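Glycosyl transferases group 1 family protein (Francisella tularensis subsp. tularensis, PDB 5I45) probably transfers sugar units as a GT-B-type glycosyltransferase, of which this chain is the C-terminal domain. Local coordinates at residues Ser107-Leu112 with Ser134-Ile139; Glu130-Lys135 with Asp190-Lys195. All coordinates share one frame; numbering follows the deposited sequence. Where two conformers were deposited one is given.

Interaction 1: Ser107-Leu112 with Ser134-Ile139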
loop_
_atom_site.group_PDB
_atom_site.type_symbol
_atom_site.label_atom_id
_atom_site.label_comp_id
_atom_site.label_asym_id
_atom_site.label_seq_id
_atom_site.Cartn_x
_atom_site.Cartn_y
_atom_site.Cartn_z
ATOM N N SER A 107 -4.122 -12.246 1.031
ATOM C CA SER A 107 -3.981 -12.232 2.480
ATOM C C SER A 107 -3.224 -10.998 2.949
ATOM O O SER A 107 -3.435 -10.545 4.074
ATOM C CB SER A 107 -3.267 -13.499 3.017
ATOM O OG SER A 107 -1.909 -13.522 2.690
ATOM N N TRP A 108 -2.299 -10.504 2.132
ATOM C CA TRP A 108 -1.578 -9.289 2.510
ATOM C C TRP A 108 -2.499 -8.096 2.533
ATOM O O TRP A 108 -2.455 -7.305 3.453
ATOM C CB TRP A 108 -0.363 -9.008 1.607
ATOM C CG TRP A 108 0.859 -9.677 2.091
ATOM C CD1 TRP A 108 1.468 -10.767 1.567
ATOM C CD2 TRP A 108 1.594 -9.330 3.260
ATOM N NE1 TRP A 108 2.569 -11.094 2.302
ATOM C CE2 TRP A 108 2.667 -10.233 3.359
ATOM C CE3 TRP A 108 1.463 -8.328 4.220
ATOM C CZ2 TRP A 108 3.603 -10.174 4.397
ATOM C CZ3 TRP A 108 2.404 -8.273 5.247
ATOM C CH2 TRP A 108 3.439 -9.171 5.314
ATOM N N TYR A 109 -3.372 -7.963 1.543
ATOM C CA TYR A 109 -4.314 -6.849 1.577
ATOM C C TYR A 109 -5.134 -6.895 2.862
ATOM O O TYR A 109 -5.387 -5.854 3.480
ATOM C CB TYR A 109 -5.242 -6.839 0.375
ATOM C CG TYR A 109 -4.588 -6.413 -0.909
ATOM C CD1 TYR A 109 -4.253 -5.091 -1.121
ATOM C CD2 TYR A 109 -4.315 -7.322 -1.915
ATOM C CE1 TYR A 109 -3.707 -4.677 -2.309
ATOM C CE2 TYR A 109 -3.740 -6.907 -3.101
ATOM C CZ TYR A 109 -3.451 -5.583 -3.278
ATOM O OH TYR A 109 -2.886 -5.151 -4.461
ATOM N N ARG A 110 -5.502 -8.104 3.275
ATOM C CA ARG A 110 -6.298 -8.278 4.503
ATOM C C ARG A 110 -5.575 -7.898 5.785
ATOM O O ARG A 110 -6.206 -7.675 6.813
ATOM C CB ARG A 110 -6.809 -9.722 4.597
ATOM C CG ARG A 110 -7.993 -9.965 3.707
ATOM C CD ARG A 110 -8.652 -11.311 3.953
ATOM N NE ARG A 110 -7.989 -12.419 3.271
ATOM C CZ ARG A 110 -8.164 -12.730 1.986
ATOM N NH1 ARG A 110 -8.959 -11.981 1.194
ATOM N NH2 ARG A 110 -7.522 -13.787 1.480
ATOM N N ALA A 111 -4.250 -7.835 5.732
ATOM C CA ALA A 111 -3.435 -7.486 6.884
ATOM C C ALA A 111 -3.091 -5.998 6.945
ATOM O O ALA A 111 -2.580 -5.547 7.971
ATOM C CB ALA A 111 -2.154 -8.304 6.889
ATOM N N LEU A 112 -3.365 -5.247 5.865
ATOM C CA LEU A 112 -2.898 -3.857 5.768
ATOM C C LEU A 112 -3.974 -2.809 5.971
ATOM O O LEU A 112 -5.085 -2.940 5.457
ATOM C CB LEU A 112 -2.291 -3.636 4.366
ATOM C CG LEU A 112 -1.045 -4.463 4.086
ATOM C CD1 LEU A 112 -0.732 -4.442 2.600
ATOM C CD2 LEU A 112 0.138 -4.047 4.936
ATOM N N SER A 134 -10.646 -4.867 -0.273
ATOM C CA SER A 134 -10.237 -5.424 1.000
ATOM C C SER A 134 -10.396 -4.440 2.151
ATOM O O SER A 134 -9.995 -4.738 3.261
ATOM C CB SER A 134 -8.781 -5.876 0.923
ATOM O OG SER A 134 -8.545 -6.705 -0.211
ATOM N N LYS A 135 -10.980 -3.276 1.874
ATOM C CA LYS A 135 -11.187 -2.230 2.845
ATOM C C LYS A 135 -9.883 -1.647 3.412
ATOM O O LYS A 135 -9.794 -1.229 4.557
ATOM C CB LYS A 135 -12.191 -2.652 3.934
ATOM C CG LYS A 135 -13.136 -1.540 4.350
ATOM C CD LYS A 135 -14.204 -1.971 5.339
ATOM C CE LYS A 135 -15.270 -2.909 4.777
ATOM N NZ LYS A 135 -16.324 -3.149 5.799
ATOM N N CYS A 136 -8.890 -1.584 2.543
ATOM C CA CYS A 136 -7.646 -0.824 2.819
ATOM C C CYS A 136 -7.883 0.616 2.385
ATOM O O CYS A 136 -8.551 0.863 1.376
ATOM C CB CYS A 136 -6.475 -1.362 2.010
ATOM S SG CYS A 136 -6.155 -3.098 2.171
ATOM N N ALA A 137 -7.334 1.592 3.102
ATOM C CA ALA A 137 -7.374 2.982 2.629
ATOM C C ALA A 137 -6.302 3.133 1.562
ATOM O O ALA A 137 -5.166 2.717 1.813
ATOM C CB ALA A 137 -7.124 3.918 3.783
ATOM N N VAL A 138 -6.607 3.738 0.421
ATOM C CA VAL A 138 -5.655 3.844 -0.678
ATOM C C VAL A 138 -5.200 5.269 -0.934
ATOM O O VAL A 138 -5.999 6.241 -0.991
ATOM C CB VAL A 138 -6.275 3.270 -1.972
ATOM C CG1 VAL A 138 -5.384 3.491 -3.193
ATOM C CG2 VAL A 138 -6.523 1.791 -1.808
ATOM N N ILE A 139 -3.875 5.360 -1.112
ATOM C CA ILE A 139 -3.212 6.568 -1.592
ATOM C C ILE A 139 -2.636 6.190 -2.947
ATOM O O ILE A 139 -1.909 5.230 -3.056
ATOM C CB ILE A 139 -2.068 6.980 -0.658
ATOM C CG1 ILE A 139 -2.593 7.338 0.730
ATOM C CG2 ILE A 139 -1.317 8.172 -1.273
ATOM C CD1 ILE A 139 -1.509 7.355 1.791
#
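The Y109 ring meets C136 at its edge: SG lies near the ring plane, 4.3 Å from Y109 CD1. S134 OG approaches the same side chain obliquely and touches it at the root, with 3.4 Å to Y109 CB. Beyond the two segments the ring stacks with F35 and packs against P127, A131 and V115. The CB of Y109 starts out toward 134-139, but chi1 of -73° sets CG beside the backbone N, and the ring runs on away from that segment to helix 126-133.

The S134 hydroxyl is engaged elsewhere, donating to E130 O. That bond fixes the rotation of the hydroxyl, and OG meets Y109 CB by packing.

C136 enters from the loop before strand 137-140. Its SG, held beside its own backbone N by chi1 of -54°, points at the last turn of helix 104-111 and stands 3.1 Å from Y109 O. The same sulfur is 3.5 Å from L112 O. Y109 O also accepts from L112 N at 3.2 Å. Apolar packing adds Y109 CB and, more loosely, L112 CB, at 4.5 Å from C136 SG.

The contact packs the end of helix 104-111 against the turn leading into strand 137-140, beside strand 114-117 in the parallel sheet of the Rossmann-like domain. Apolar packing and a thiol set close to two carbonyl oxygens make up this buried contact of 190 Å². Partial negative charge on these oxygens, at and just past the end of helix 104-111, would probably polarise the S-H group and disfavour a thiolate.

Interaction 2: Glu130-Lys135 with Asp190-Lys195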
loop_
_atom_site.group_PDB
_atom_site.type_symbol
_atom_site.label_atom_id
_atom_site.label_comp_id
_atom_site.label_asym_id
_atom_site.label_seq_id
_atom_site.Cartn_x
_atom_site.Cartn_y
_atom_site.Cartn_z
ATOM N N GLU A 130 -8.121 -3.860 -5.772
ATOM C CA GLU A 130 -7.921 -5.004 -4.871
ATOM C C GLU A 130 -7.850 -4.500 -3.421
ATOM O O GLU A 130 -8.422 -5.110 -2.511
ATOM C CB GLU A 130 -6.645 -5.748 -5.255
ATOM C CG GLU A 130 -6.732 -6.546 -6.558
ATOM C CD GLU A 130 -5.370 -7.014 -7.097
ATOM O OE1 GLU A 130 -4.333 -6.771 -6.484
ATOM O OE2 GLU A 130 -5.343 -7.626 -8.188
ATOM N N ALA A 131 -7.125 -3.408 -3.219
ATOM C CA ALA A 131 -6.967 -2.814 -1.890
ATOM C C ALA A 131 -8.311 -2.303 -1.372
ATOM O O ALA A 131 -8.673 -2.552 -0.219
ATOM C CB ALA A 131 -5.954 -1.708 -1.918
HETATM N N MSE A 132 -9.054 -1.595 -2.215
HETATM C CA MSE A 132 -10.356 -1.076 -1.819
HETATM C C MSE A 132 -11.350 -2.174 -1.530
HETATM O O MSE A 132 -12.130 -2.072 -0.588
HETATM C CB MSE A 132 -10.868 -0.129 -2.917
HETATM C CG MSE A 132 -9.963 1.109 -3.003
HETATM SE SE MSE A 132 -10.107 2.099 -4.701
HETATM C CE MSE A 132 -11.709 3.205 -4.261
ATOM N N ALA A 133 -11.324 -3.233 -2.324
ATOM C CA ALA A 133 -12.197 -4.394 -2.077
ATOM C C ALA A 133 -11.876 -5.050 -0.734
ATOM O O ALA A 133 -12.750 -5.704 -0.151
ATOM C CB ALA A 133 -12.083 -5.386 -3.222
ATOM N N SER A 134 -10.646 -4.867 -0.273
ATOM C CA SER A 134 -10.237 -5.424 1.000
ATOM C C SER A 134 -10.396 -4.440 2.151
ATOM O O SER A 134 -9.995 -4.738 3.261
ATOM C CB SER A 134 -8.781 -5.876 0.923
ATOM O OG SER A 134 -8.545 -6.705 -0.211
ATOM N N LYS A 135 -10.980 -3.276 1.874
ATOM C CA LYS A 135 -11.187 -2.230 2.845
ATOM C C LYS A 135 -9.883 -1.647 3.412
ATOM O O LYS A 135 -9.794 -1.229 4.557
ATOM C CB LYS A 135 -12.191 -2.652 3.934
ATOM C CG LYS A 135 -13.136 -1.540 4.350
ATOM C CD LYS A 135 -14.204 -1.971 5.339
ATOM C CE LYS A 135 -15.270 -2.909 4.777
ATOM N NZ LYS A 135 -16.324 -3.149 5.799
ATOM N N ASP A 190 -17.251 0.446 -0.607
ATOM C CA ASP A 190 -18.620 0.586 -1.106
ATOM C C ASP A 190 -18.626 0.855 -2.608
ATOM O O ASP A 190 -19.462 0.338 -3.326
ATOM C CB ASP A 190 -19.356 1.693 -0.360
ATOM C CG ASP A 190 -19.675 1.325 1.080
ATOM O OD1 ASP A 190 -19.591 0.139 1.437
ATOM O OD2 ASP A 190 -19.993 2.216 1.887
ATOM N N LEU A 191 -17.706 1.693 -3.061
ATOM C CA LEU A 191 -17.615 2.002 -4.460
ATOM C C LEU A 191 -17.243 0.787 -5.287
ATOM O O LEU A 191 -17.902 0.475 -6.265
ATOM C CB LEU A 191 -16.592 3.116 -4.708
ATOM C CG LEU A 191 -16.279 3.394 -6.180
ATOM C CD1 LEU A 191 -17.477 3.999 -6.861
ATOM C CD2 LEU A 191 -15.091 4.322 -6.281
ATOM N N VAL A 192 -16.187 0.076 -4.893
ATOM C CA VAL A 192 -15.726 -1.017 -5.747
ATOM C C VAL A 192 -16.664 -2.217 -5.733
ATOM O O VAL A 192 -16.876 -2.844 -6.772
ATOM C CB VAL A 192 -14.243 -1.365 -5.489
ATOM C CG1 VAL A 192 -13.408 -0.100 -5.638
ATOM C CG2 VAL A 192 -14.064 -2.014 -4.122
ATOM N N THR A 193 -17.300 -2.507 -4.597
ATOM C CA THR A 193 -18.224 -3.645 -4.553
ATOM C C THR A 193 -19.521 -3.353 -5.318
ATOM O O THR A 193 -20.249 -4.279 -5.697
ATOM C CB THR A 193 -18.535 -4.106 -3.119
ATOM O OG1 THR A 193 -19.038 -3.000 -2.363
ATOM C CG2 THR A 193 -17.299 -4.665 -2.463
ATOM N N THR A 194 -19.786 -2.071 -5.587
ATOM C CA THR A 194 -20.965 -1.667 -6.344
ATOM C C THR A 194 -20.659 -1.513 -7.814
ATOM O O THR A 194 -21.434 -1.992 -8.651
ATOM C CB THR A 194 -21.496 -0.312 -5.858
ATOM O OG1 THR A 194 -21.839 -0.405 -4.475
ATOM C CG2 THR A 194 -22.729 0.133 -6.666
ATOM N N LYS A 195 -19.560 -0.826 -8.139
ATOM C CA LYS A 195 -19.276 -0.448 -9.525
ATOM C C LYS A 195 -18.185 -1.243 -10.254
ATOM O O LYS A 195 -18.159 -1.249 -11.481
ATOM C CB LYS A 195 -18.945 1.061 -9.565
ATOM C CG LYS A 195 -18.654 1.610 -10.956
ATOM C CD LYS A 195 -19.091 3.057 -11.151
ATOM C CE LYS A 195 -18.452 4.023 -10.184
ATOM N NZ LYS A 195 -18.569 5.452 -10.648
#
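Apolar contacts carry this helix pairing, and V192 is central to them. Its two methyls take different partners: CG1 rests 3.7 Å from M132 CB, while CG2 comes 3.5 Å from A133 N and 4.0 Å from A133 CB. M132, a selenomethionine, crosses V192 at about a right angle. A bend at chi3 of 84° swings its CE round to lie 4.0 Å from V192 CG1 and 4.1 Å from L191 CD2. M132 and V192 each have a second conformer, so this fit describes one deposited state.

Polar interactions run within or beside the helices. T194 OG1 donates to D190 O at 2.7 Å, nearly in line with the carbonyl bond (163°). Q186 links the two segments indirectly, accepting from K135 NZ and donating to D190 OD1; K135 also makes a cation-pi contact with Y189.

K135, with positive phi, is the C-prime residue of a Schellman motif ending helix 126-133, in which C136 N reaches back to A131 O and K135 N to M132 O. The last helix of the modelled chain, 178-195, thus lies against helix 126-133, which packs on the parallel sheet, consistent with the Rossmann-like C-terminal domain of a GT-B glycosyltransferase.

Overall arrangement
Interactions 1 and 2 have centres about 10 Å apart and share S134 and K135, where helix 126-133 gives way to strand 137-140. Along the chain come 107-112, then 130-135 running into 134-139, and finally 190-195. Helix 126-133 links the adjacent parallel strands 114-117 and 137-140 in a beta-alpha-beta crossover. The turn just after it meets helix 104-111 in interaction 1, and its last turn meets helix 178-195 in interaction 2. A131 joins them directly, its CA packing on the Y109 ring. Interaction 1 lies nearer the chain centre (about 7 Å against 15 Å, centre to centre), and such direct contacts make the packing continuous out to helix 178-195.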